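Side-chain contacts in shikimate 5-dehydrogenase (PDB 4XIJ), which probably catalyses the NADP-dependent interconversion of 3-dehydroshikimate and shikimate, the fourth of seven steps leading to chorismate: residues Gly178-Asp181 against Ala185-Ala188; Leu130-Gly135 against Asp211-Val216; Ile153-Arg158 against Arg165-Ala170; Ala141-Ala146 against Arg171-Gln176. All blocks are in the same frame, centred on the assembly; numbering follows the deposited sequence.

Contact 1. Residues Gly178-Asp181 against Ala185-Ala188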
# COMPACT_ATOMS: atom_id res chain seq x y z
N GLY A 178 1.71 16.29 13.15
CA GLY A 178 2.68 16.47 14.21
C GLY A 178 3.27 15.13 14.57
O GLY A 178 2.81 14.07 14.10
N TRP A 179 4.31 15.19 15.38
CA TRP A 179 5.09 14.02 15.83
C TRP A 179 4.82 13.73 17.28
O TRP A 179 4.75 14.67 18.12
CB TRP A 179 6.61 14.27 15.64
CG TRP A 179 7.50 13.23 16.31
CD1 TRP A 179 7.54 11.91 16.02
CD2 TRP A 179 8.46 13.45 17.34
NE1 TRP A 179 8.46 11.29 16.79
CE2 TRP A 179 9.04 12.20 17.63
CE3 TRP A 179 8.87 14.57 18.06
CZ2 TRP A 179 10.04 12.02 18.59
CZ3 TRP A 179 9.87 14.40 19.04
CH2 TRP A 179 10.43 13.13 19.30
N CYS A 180 4.69 12.44 17.59
CA CYS A 180 4.58 11.96 18.96
C CYS A 180 5.68 10.89 19.16
O CYS A 180 5.71 9.91 18.42
CB CYS A 180 3.18 11.39 19.22
SG CYS A 180 2.98 10.74 20.85
N ASP A 181 6.60 11.11 20.10
CA ASP A 181 7.59 10.07 20.42
C ASP A 181 6.88 8.82 20.92
O ASP A 181 6.18 8.87 21.94
CB ASP A 181 8.56 10.61 21.50
CG ASP A 181 9.77 9.73 21.71
OD1 ASP A 181 9.78 8.55 21.32
OD2 ASP A 181 10.73 10.24 22.31
N ALA A 185 5.97 10.49 26.95
CA ALA A 185 4.79 10.78 27.75
C ALA A 185 3.57 11.26 26.96
O ALA A 185 2.47 11.35 27.53
CB ALA A 185 5.14 11.82 28.82
N ALA A 186 3.76 11.62 25.69
CA ALA A 186 2.64 12.22 24.95
C ALA A 186 1.79 11.18 24.26
O ALA A 186 0.75 11.50 23.70
CB ALA A 186 3.13 13.20 23.94
N LEU A 187 2.22 9.92 24.30
CA LEU A 187 1.49 8.89 23.53
C LEU A 187 0.07 8.69 24.07
O LEU A 187 -0.90 8.51 23.30
CB LEU A 187 2.25 7.55 23.51
CG LEU A 187 1.61 6.37 22.77
CD1 LEU A 187 1.39 6.69 21.25
CD2 LEU A 187 2.44 5.11 22.95
N ALA A 188 -0.11 8.72 25.38
CA ALA A 188 -1.44 8.44 25.93
C ALA A 188 -2.47 9.44 25.41
O ALA A 188 -3.59 9.05 25.05
CB ALA A 188 -1.40 8.47 27.43
O HOH W 1 5.58 11.12 23.59
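A single water links the carbonyl of Asp-181 to the amide of Ala-186: it donates to Asp-181 O at 2.9 Å and accepts from Ala-186 N at 2.8 Å. This is the polar connection between the last residue of strand 176-181 and the turn that leads into helix 187-193. Beside the bridge, the thiol of Cys-180 does the direct touching. Its SG stands opposite the backbone N across the CA-CB bond (chi1 178°), and from there it runs against the incoming chain. Cys-180 SG meets main-chain atoms before any side chain, lying 3.6 Å from Leu-187 CA and equally near the carbonyl carbon of Ala-186. The side chains flank it more loosely, with Cys-180 SG 4.0 Å from Ala-186 CB and 4.2 Å from Leu-187 CB. Cys-180 and Leu-187 are buried, and Leu-187 carries the packing further, onto Val-156 of strand 152-157. The carboxylate of Asp-181 plays its part within the turn: OD1 accepts a hydrogen bond from the backbone N of Gly-183. On the strand side, Cys-180 is tied by backbone bonds to Ile-155 and Ala-157 of strand 152-157, so the thiol projects from the edge strand of the parallel sheet. Direct contact is thus van der Waals packing of one sulfur on backbone and CB atoms of Ala-186 and Leu-187, while the bridging water gives the strand-end carbonyl and the turn amide a shared partner.

Contact 2. Residues Leu130-Gly135 against Asp211-Val216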
# COMPACT_ATOMS: atom_id res chain seq x y z
N LEU A 130 -3.44 8.09 13.63
CA LEU A 130 -2.02 7.88 13.93
C LEU A 130 -1.39 7.04 12.82
O LEU A 130 -2.01 6.10 12.31
CB LEU A 130 -1.82 7.10 15.25
CG LEU A 130 -2.65 7.62 16.43
CD1 LEU A 130 -2.35 6.78 17.69
CD2 LEU A 130 -2.39 9.13 16.71
N VAL A 131 -0.14 7.33 12.49
CA VAL A 131 0.71 6.42 11.73
C VAL A 131 1.76 5.95 12.72
O VAL A 131 2.46 6.76 13.37
CB VAL A 131 1.35 7.10 10.53
CG1 VAL A 131 2.33 6.17 9.84
CG2 VAL A 131 0.27 7.55 9.58
N ILE A 132 1.85 4.64 12.93
CA ILE A 132 2.87 4.11 13.85
C ILE A 132 4.08 3.72 12.99
O ILE A 132 3.97 2.82 12.15
CB ILE A 132 2.39 2.87 14.66
CG1 ILE A 132 0.95 2.99 15.20
CG2 ILE A 132 3.39 2.56 15.79
CD1 ILE A 132 0.71 4.19 16.05
N GLY A 133 5.23 4.34 13.24
CA GLY A 133 6.44 4.09 12.47
C GLY A 133 6.73 5.19 11.46
O GLY A 133 5.85 6.03 11.15
N SER A 134 7.95 5.18 10.95
CA SER A 134 8.42 6.22 10.03
C SER A 134 9.19 5.65 8.86
O SER A 134 9.93 6.37 8.20
CB SER A 134 9.31 7.24 10.76
OG SER A 134 10.45 6.61 11.34
N GLY A 135 8.99 4.36 8.56
CA GLY A 135 9.79 3.70 7.55
C GLY A 135 9.21 3.87 6.15
O GLY A 135 8.40 4.76 5.88
N ASP A 211 -0.38 -2.42 24.63
CA ASP A 211 -1.29 -1.97 25.66
C ASP A 211 -1.53 -0.47 25.58
O ASP A 211 -2.64 -0.01 25.77
CB ASP A 211 -0.75 -2.32 27.04
CG ASP A 211 -0.89 -3.79 27.37
OD1 ASP A 211 -1.55 -4.55 26.60
OD2 ASP A 211 -0.34 -4.19 28.41
N ALA A 212 -0.49 0.29 25.28
CA ALA A 212 -0.63 1.74 25.14
C ALA A 212 -1.47 2.13 23.91
O ALA A 212 -2.14 3.14 23.93
CB ALA A 212 0.75 2.40 25.07
N LEU A 213 -1.44 1.31 22.85
CA LEU A 213 -2.20 1.58 21.62
C LEU A 213 -3.58 0.94 21.63
O LEU A 213 -4.38 1.16 20.72
CB LEU A 213 -1.43 1.09 20.39
CG LEU A 213 -0.12 1.82 20.14
CD1 LEU A 213 0.68 1.03 19.11
CD2 LEU A 213 -0.47 3.28 19.65
N ALA A 214 -3.87 0.15 22.65
CA ALA A 214 -5.11 -0.65 22.70
C ALA A 214 -6.37 0.13 22.57
O ALA A 214 -7.35 -0.40 22.03
CB ALA A 214 -5.16 -1.47 23.99
N ARG A 215 -6.38 1.36 23.09
CA ARG A 215 -7.59 2.14 23.06
C ARG A 215 -7.86 2.87 21.75
O ARG A 215 -8.90 3.53 21.63
CB ARG A 215 -7.61 3.17 24.19
CG ARG A 215 -7.97 2.48 25.51
CD ARG A 215 -7.92 3.46 26.70
NE ARG A 215 -8.88 4.54 26.55
CZ ARG A 215 -8.85 5.66 27.26
NH1 ARG A 215 -7.94 5.83 28.22
NH2 ARG A 215 -9.75 6.62 27.03
N VAL A 216 -7.00 2.75 20.74
CA VAL A 216 -7.37 3.32 19.44
C VAL A 216 -8.53 2.49 18.87
O VAL A 216 -8.41 1.28 18.83
CB VAL A 216 -6.18 3.29 18.48
CG1 VAL A 216 -6.60 3.85 17.11
CG2 VAL A 216 -4.94 4.10 19.03
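Four buried aliphatic side chains, Leu-130 and Ile-132 against Leu-213 and Val-216, make a purely apolar contact between strand 128-132 of the parallel sheet and the end of helix 210-213 and the turn after it. Two branches on each side do the work. Ile-132 and Leu-213 reach for each other tip to tip, their methyls CD1 and CD2 3.9 Å apart. Leu-130 and Val-216 cross obliquely instead, with Leu-130 CD1 4.0 Å from Val-216 CG2. Leu-213 CD2 also approaches Leu-130 CD1, at 4.4 Å, so the leucine methyl serves both strand residues. Ile-132 CG1 lies opposite its own carbonyl carbon (chi1 -42°), and the further bend at chi2, -56°, leaves CD1 directed at the leucine. A type I turn from Leu-213 to Val-216, closed by Val-216 N to Leu-213 O at 3.1 Å, brings both hydrophobic residues to bear on the same strand. Val-191 of helix 187-193 packs on Leu-213 and Val-216, and Ala-197 of the adjoining strand touches Leu-130 and Val-216, which extends the cluster. Beyond Ile-132 the chain turns into Gly-133 and Gly-135, part of a glycine-rich sequence of the GxGxxA type. A central parallel strand packed on both faces, by residues 211-216 here and helix 138-147 opposite, and running into such a loop is characteristic of a Rossmann-type dinucleotide-binding domain, consistent with the NADP binding expected of this family.

Contact 3. Residues Ile153-Arg158 against Arg165-Ala170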
# COMPACT_ATOMS: atom_id res chain seq x y z
N ILE A 153 -3.08 14.12 11.28
CA ILE A 153 -2.26 12.92 11.20
C ILE A 153 -1.10 13.08 12.16
O ILE A 153 -0.33 14.04 12.06
CB ILE A 153 -1.74 12.73 9.76
CG1 ILE A 153 -2.93 12.55 8.81
CG2 ILE A 153 -0.84 11.54 9.70
CD1 ILE A 153 -2.56 12.60 7.34
N THR A 154 -1.02 12.18 13.13
CA THR A 154 0.09 12.20 14.09
C THR A 154 1.03 11.02 13.79
O THR A 154 0.60 9.85 13.73
CB THR A 154 -0.44 12.10 15.54
OG1 THR A 154 -1.34 13.18 15.79
CG2 THR A 154 0.69 12.12 16.60
N ILE A 155 2.31 11.33 13.63
CA ILE A 155 3.33 10.32 13.34
C ILE A 155 3.88 9.87 14.69
O ILE A 155 4.51 10.65 15.42
CB ILE A 155 4.47 10.88 12.47
CG1 ILE A 155 3.92 11.57 11.23
CG2 ILE A 155 5.46 9.75 12.08
CD1 ILE A 155 3.08 10.70 10.23
N VAL A 156 3.62 8.62 15.04
CA VAL A 156 4.07 8.04 16.31
C VAL A 156 5.27 7.21 15.99
O VAL A 156 5.17 6.15 15.38
CB VAL A 156 2.93 7.20 16.96
CG1 VAL A 156 3.39 6.49 18.20
CG2 VAL A 156 1.68 8.07 17.22
N ALA A 157 6.43 7.72 16.36
CA ALA A 157 7.67 7.07 15.96
C ALA A 157 8.79 7.50 16.89
O ALA A 157 8.67 8.47 17.65
CB ALA A 157 8.04 7.42 14.49
N ARG A 158 9.90 6.78 16.82
CA ARG A 158 11.05 7.06 17.66
C ARG A 158 11.96 8.15 17.12
O ARG A 158 12.55 8.94 17.89
CB ARG A 158 11.88 5.79 17.81
CG ARG A 158 13.09 5.95 18.68
CD ARG A 158 13.79 4.59 18.92
NE ARG A 158 12.90 3.68 19.64
CZ ARG A 158 12.29 2.63 19.10
NH1 ARG A 158 12.50 2.29 17.82
NH2 ARG A 158 11.45 1.92 19.85
N ARG A 165 9.75 14.60 8.38
CA ARG A 165 9.49 14.59 6.95
C ARG A 165 8.09 14.05 6.62
O ARG A 165 7.46 14.51 5.66
CB ARG A 165 10.59 13.81 6.24
CG ARG A 165 11.92 14.57 6.36
CD ARG A 165 13.02 13.94 5.56
NE ARG A 165 13.51 12.75 6.22
CZ ARG A 165 14.50 12.75 7.10
NH1 ARG A 165 15.09 13.89 7.42
NH2 ARG A 165 14.89 11.61 7.65
N LEU A 166 7.55 13.16 7.44
CA LEU A 166 6.17 12.70 7.27
C LEU A 166 5.16 13.71 7.73
O LEU A 166 4.07 13.82 7.16
CB LEU A 166 5.99 11.38 8.02
CG LEU A 166 6.80 10.21 7.42
CD1 LEU A 166 6.97 9.06 8.42
CD2 LEU A 166 6.20 9.73 6.10
N VAL A 167 5.52 14.49 8.77
CA VAL A 167 4.67 15.60 9.20
C VAL A 167 4.58 16.63 8.08
O VAL A 167 3.48 17.12 7.79
CB VAL A 167 5.22 16.25 10.47
CG1 VAL A 167 4.49 17.55 10.77
CG2 VAL A 167 5.13 15.24 11.65
N ASP A 168 5.71 16.94 7.43
CA ASP A 168 5.70 17.88 6.32
C ASP A 168 4.78 17.38 5.21
O ASP A 168 4.02 18.13 4.61
CB ASP A 168 7.10 18.08 5.72
CG ASP A 168 8.07 18.82 6.66
OD1 ASP A 168 7.59 19.47 7.61
OD2 ASP A 168 9.32 18.78 6.41
N LEU A 169 4.88 16.09 4.89
CA LEU A 169 4.02 15.49 3.89
C LEU A 169 2.55 15.57 4.28
O LEU A 169 1.71 15.95 3.45
CB LEU A 169 4.45 14.04 3.66
CG LEU A 169 3.58 13.23 2.69
CD1 LEU A 169 3.55 13.84 1.29
CD2 LEU A 169 4.05 11.74 2.65
N ALA A 170 2.23 15.28 5.55
CA ALA A 170 0.83 15.42 5.96
C ALA A 170 0.31 16.83 5.70
O ALA A 170 -0.82 17.02 5.24
CB ALA A 170 0.70 15.06 7.44
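Ile-155 branches at CB toward helix 160-172, and its atoms can be followed into that helix one by one. CG2 meets Leu-166 CD1 at 4.0 Å. The other branch begins at CG1, set opposite the carbonyl carbon (chi1 -52°); Ile-155 CG1 touches both Leu-166 CB (3.8 Å) and Val-167 CG2 (3.9 Å), and the chain then bends away from the valine. At the tip, CD1 settles 3.7 Å from Leu-166 CB. Ile-155 and Leu-166 cross at about a right angle, whereas Val-167 is met obliquely. Nearer the start of the strand, Ile-153 places both CB and CD1 4.1 Å from Ala-170 CB, so the alanine methyl is met by both ends of this branch. The axes of strand and helix segments run nearly antiparallel, at 168°, and approach to 8.6 Å, as expected in a beta-alpha-beta unit whose helix returns the chain for strand 176-181. Val-142 of helix 138-147 touches both Ile-155 and Ala-170, extending the apolar layer to the next helix. With every touching residue buried and only carbon atoms meeting, the sheet and helix are held here by shape and the hydrophobic effect rather than by directed polar bonds.

Contact 4. Residues Ala141-Ala146 against Arg171-Gln176. With EDO (1,2-ethanediol), chain B; SO4 (sulfate ion), chain G.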
# COMPACT_ATOMS: atom_id res chain seq x y z
N ALA A 141 0.86 5.64 3.67
CA ALA A 141 -0.13 5.70 4.74
C ALA A 141 -0.57 7.16 4.99
O ALA A 141 -1.76 7.43 5.16
CB ALA A 141 0.42 5.07 6.02
N VAL A 142 0.37 8.11 5.01
CA VAL A 142 0.05 9.52 5.24
C VAL A 142 -0.87 10.06 4.13
O VAL A 142 -1.90 10.68 4.42
CB VAL A 142 1.32 10.38 5.34
CG1 VAL A 142 0.97 11.90 5.32
CG2 VAL A 142 2.10 10.02 6.63
N VAL A 143 -0.51 9.79 2.87
CA VAL A 143 -1.30 10.31 1.75
C VAL A 143 -2.70 9.65 1.78
O VAL A 143 -3.68 10.35 1.61
CB VAL A 143 -0.58 10.06 0.42
CG1 VAL A 143 -1.48 10.31 -0.79
CG2 VAL A 143 0.71 10.94 0.32
N ALA A 144 -2.77 8.35 2.07
CA ALA A 144 -4.07 7.70 2.20
C ALA A 144 -4.91 8.31 3.29
O ALA A 144 -6.12 8.52 3.10
CB ALA A 144 -3.88 6.20 2.45
N LEU A 145 -4.31 8.58 4.46
CA LEU A 145 -5.11 9.17 5.53
C LEU A 145 -5.63 10.54 5.11
O LEU A 145 -6.80 10.88 5.40
CB LEU A 145 -4.30 9.22 6.84
CG LEU A 145 -4.07 7.84 7.46
CD1 LEU A 145 -3.01 8.00 8.61
CD2 LEU A 145 -5.35 7.24 8.00
N ALA A 146 -4.79 11.33 4.42
CA ALA A 146 -5.26 12.63 3.96
C ALA A 146 -6.42 12.45 2.96
O ALA A 146 -7.38 13.23 2.96
CB ALA A 146 -4.15 13.43 3.31
N ARG A 171 1.11 17.82 6.04
CA ARG A 171 0.69 19.19 5.81
C ARG A 171 0.58 19.53 4.33
O ARG A 171 -0.36 20.25 3.92
CB ARG A 171 1.65 20.13 6.50
CG ARG A 171 1.56 20.01 8.02
CD ARG A 171 2.67 20.76 8.73
NE ARG A 171 2.56 20.63 10.18
CZ ARG A 171 3.56 20.87 11.04
NH1 ARG A 171 4.77 21.24 10.61
NH2 ARG A 171 3.37 20.70 12.35
N ARG A 172 1.51 19.02 3.50
CA ARG A 172 1.40 19.27 2.06
C ARG A 172 0.14 18.62 1.47
O ARG A 172 -0.39 19.12 0.48
CB ARG A 172 2.66 18.78 1.31
CG ARG A 172 3.95 19.54 1.67
CD ARG A 172 5.12 19.21 0.71
NE ARG A 172 5.36 17.76 0.54
CZ ARG A 172 6.22 17.06 1.26
NH1 ARG A 172 6.98 17.63 2.17
NH2 ARG A 172 6.37 15.78 1.03
N CYS A 173 -0.35 17.56 2.12
CA CYS A 173 -1.59 16.92 1.70
C CYS A 173 -2.84 17.66 2.18
O CYS A 173 -3.95 17.25 1.83
CB CYS A 173 -1.70 15.48 2.21
SG CYS A 173 -0.50 14.35 1.51
N GLY A 174 -2.67 18.70 3.00
CA GLY A 174 -3.78 19.51 3.46
C GLY A 174 -4.23 19.28 4.89
O GLY A 174 -5.10 19.99 5.40
N ALA A 175 -3.66 18.28 5.56
CA ALA A 175 -4.06 17.94 6.93
C ALA A 175 -3.20 18.70 7.96
O ALA A 175 -2.16 19.27 7.61
CB ALA A 175 -3.94 16.42 7.15
N GLN A 176 -3.62 18.69 9.22
CA GLN A 176 -2.71 19.04 10.31
C GLN A 176 -1.83 17.85 10.61
O GLN A 176 -2.24 16.70 10.38
CB GLN A 176 -3.49 19.44 11.56
CG GLN A 176 -4.43 20.63 11.26
CD GLN A 176 -3.70 21.78 10.54
OE1 GLN A 176 -2.75 22.34 11.09
NE2 GLN A 176 -4.14 22.11 9.31
C1 EDO B . -1.15 22.50 1.96
O1 EDO B . -1.85 21.63 1.04
C2 EDO B . -2.02 22.89 3.15
O2 EDO B . -2.73 24.15 3.00
S SO4 G . 6.45 21.55 14.01
O1 SO4 G . 5.44 20.58 14.42
O2 SO4 G . 7.67 21.34 14.80
O3 SO4 G . 6.76 21.39 12.59
O4 SO4 G . 5.97 22.91 14.25
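The guanidinium of Arg-171 receives a sulfate at its edge, with the sulfur in the plane of the group. Two nearly straight bonds make the grip: NH1 to sulfate O3 at 2.8 Å (168°) and NH2 to sulfate O1 at 2.9 Å (160°). NH2 also donates to the backbone O of Gly-177, which probably limits rotation of the group. The side chain is extended from CG to NE and carries the charge away from helix 138-147. The sulfate probably comes from the crystallisation liquor. A 1,2-ethanediol molecule, likely of the same origin, sits by the helix end, its O1 donating to Arg-172 O at 3.0 Å. The protein contact itself lies on the other side of this turn and is apolar. Cys-173 holds SG opposite the carbonyl carbon (chi1 -66°), which brings the sulfur to Val-143 CG2 at 3.8 Å. Its CB presses on Ala-146 CB at 3.4 Å, closer than usual van der Waals contact, so two small side chains let the backbones come near. Val-142 also touches Leu-169, one turn earlier in helix 160-172, and Leu-93 of helix 89-94 packs on both Val-143 and Cys-173. Gly-174 follows with positive phi, and its N bonds back to Arg-171 O at 2.9 Å; Ala-175 N probably bonds to Ala-170 O at 3.1 Å. This is a Schellman motif, which ends helix 160-172 and turns the chain toward strand 176-181, within the beta-alpha-beta unit formed with strand 152-157.

Overall arrangement
All four contacts belong to the region built on the parallel sheet of strands 176-181, 152-157, 128-132 and their neighbours. Contacts 2 and 3 are its buried core, wholly aliphatic, one against the end of helix 210-213 and the turn after it, the other against helix 160-172; their strands are adjacent in the sheet. Contact 4 shares helix 160-172 with contact 3 but joins it to helix 138-147 near the surface, where a sulfate and a 1,2-ethanediol, probably from the crystallisation liquor, are bound nearby. Contact 1 is also partly buried, at the edge strand 176-181, and is the one bridged by a water; its Leu-187 packs on Ala-212 and Leu-213 of contact 2.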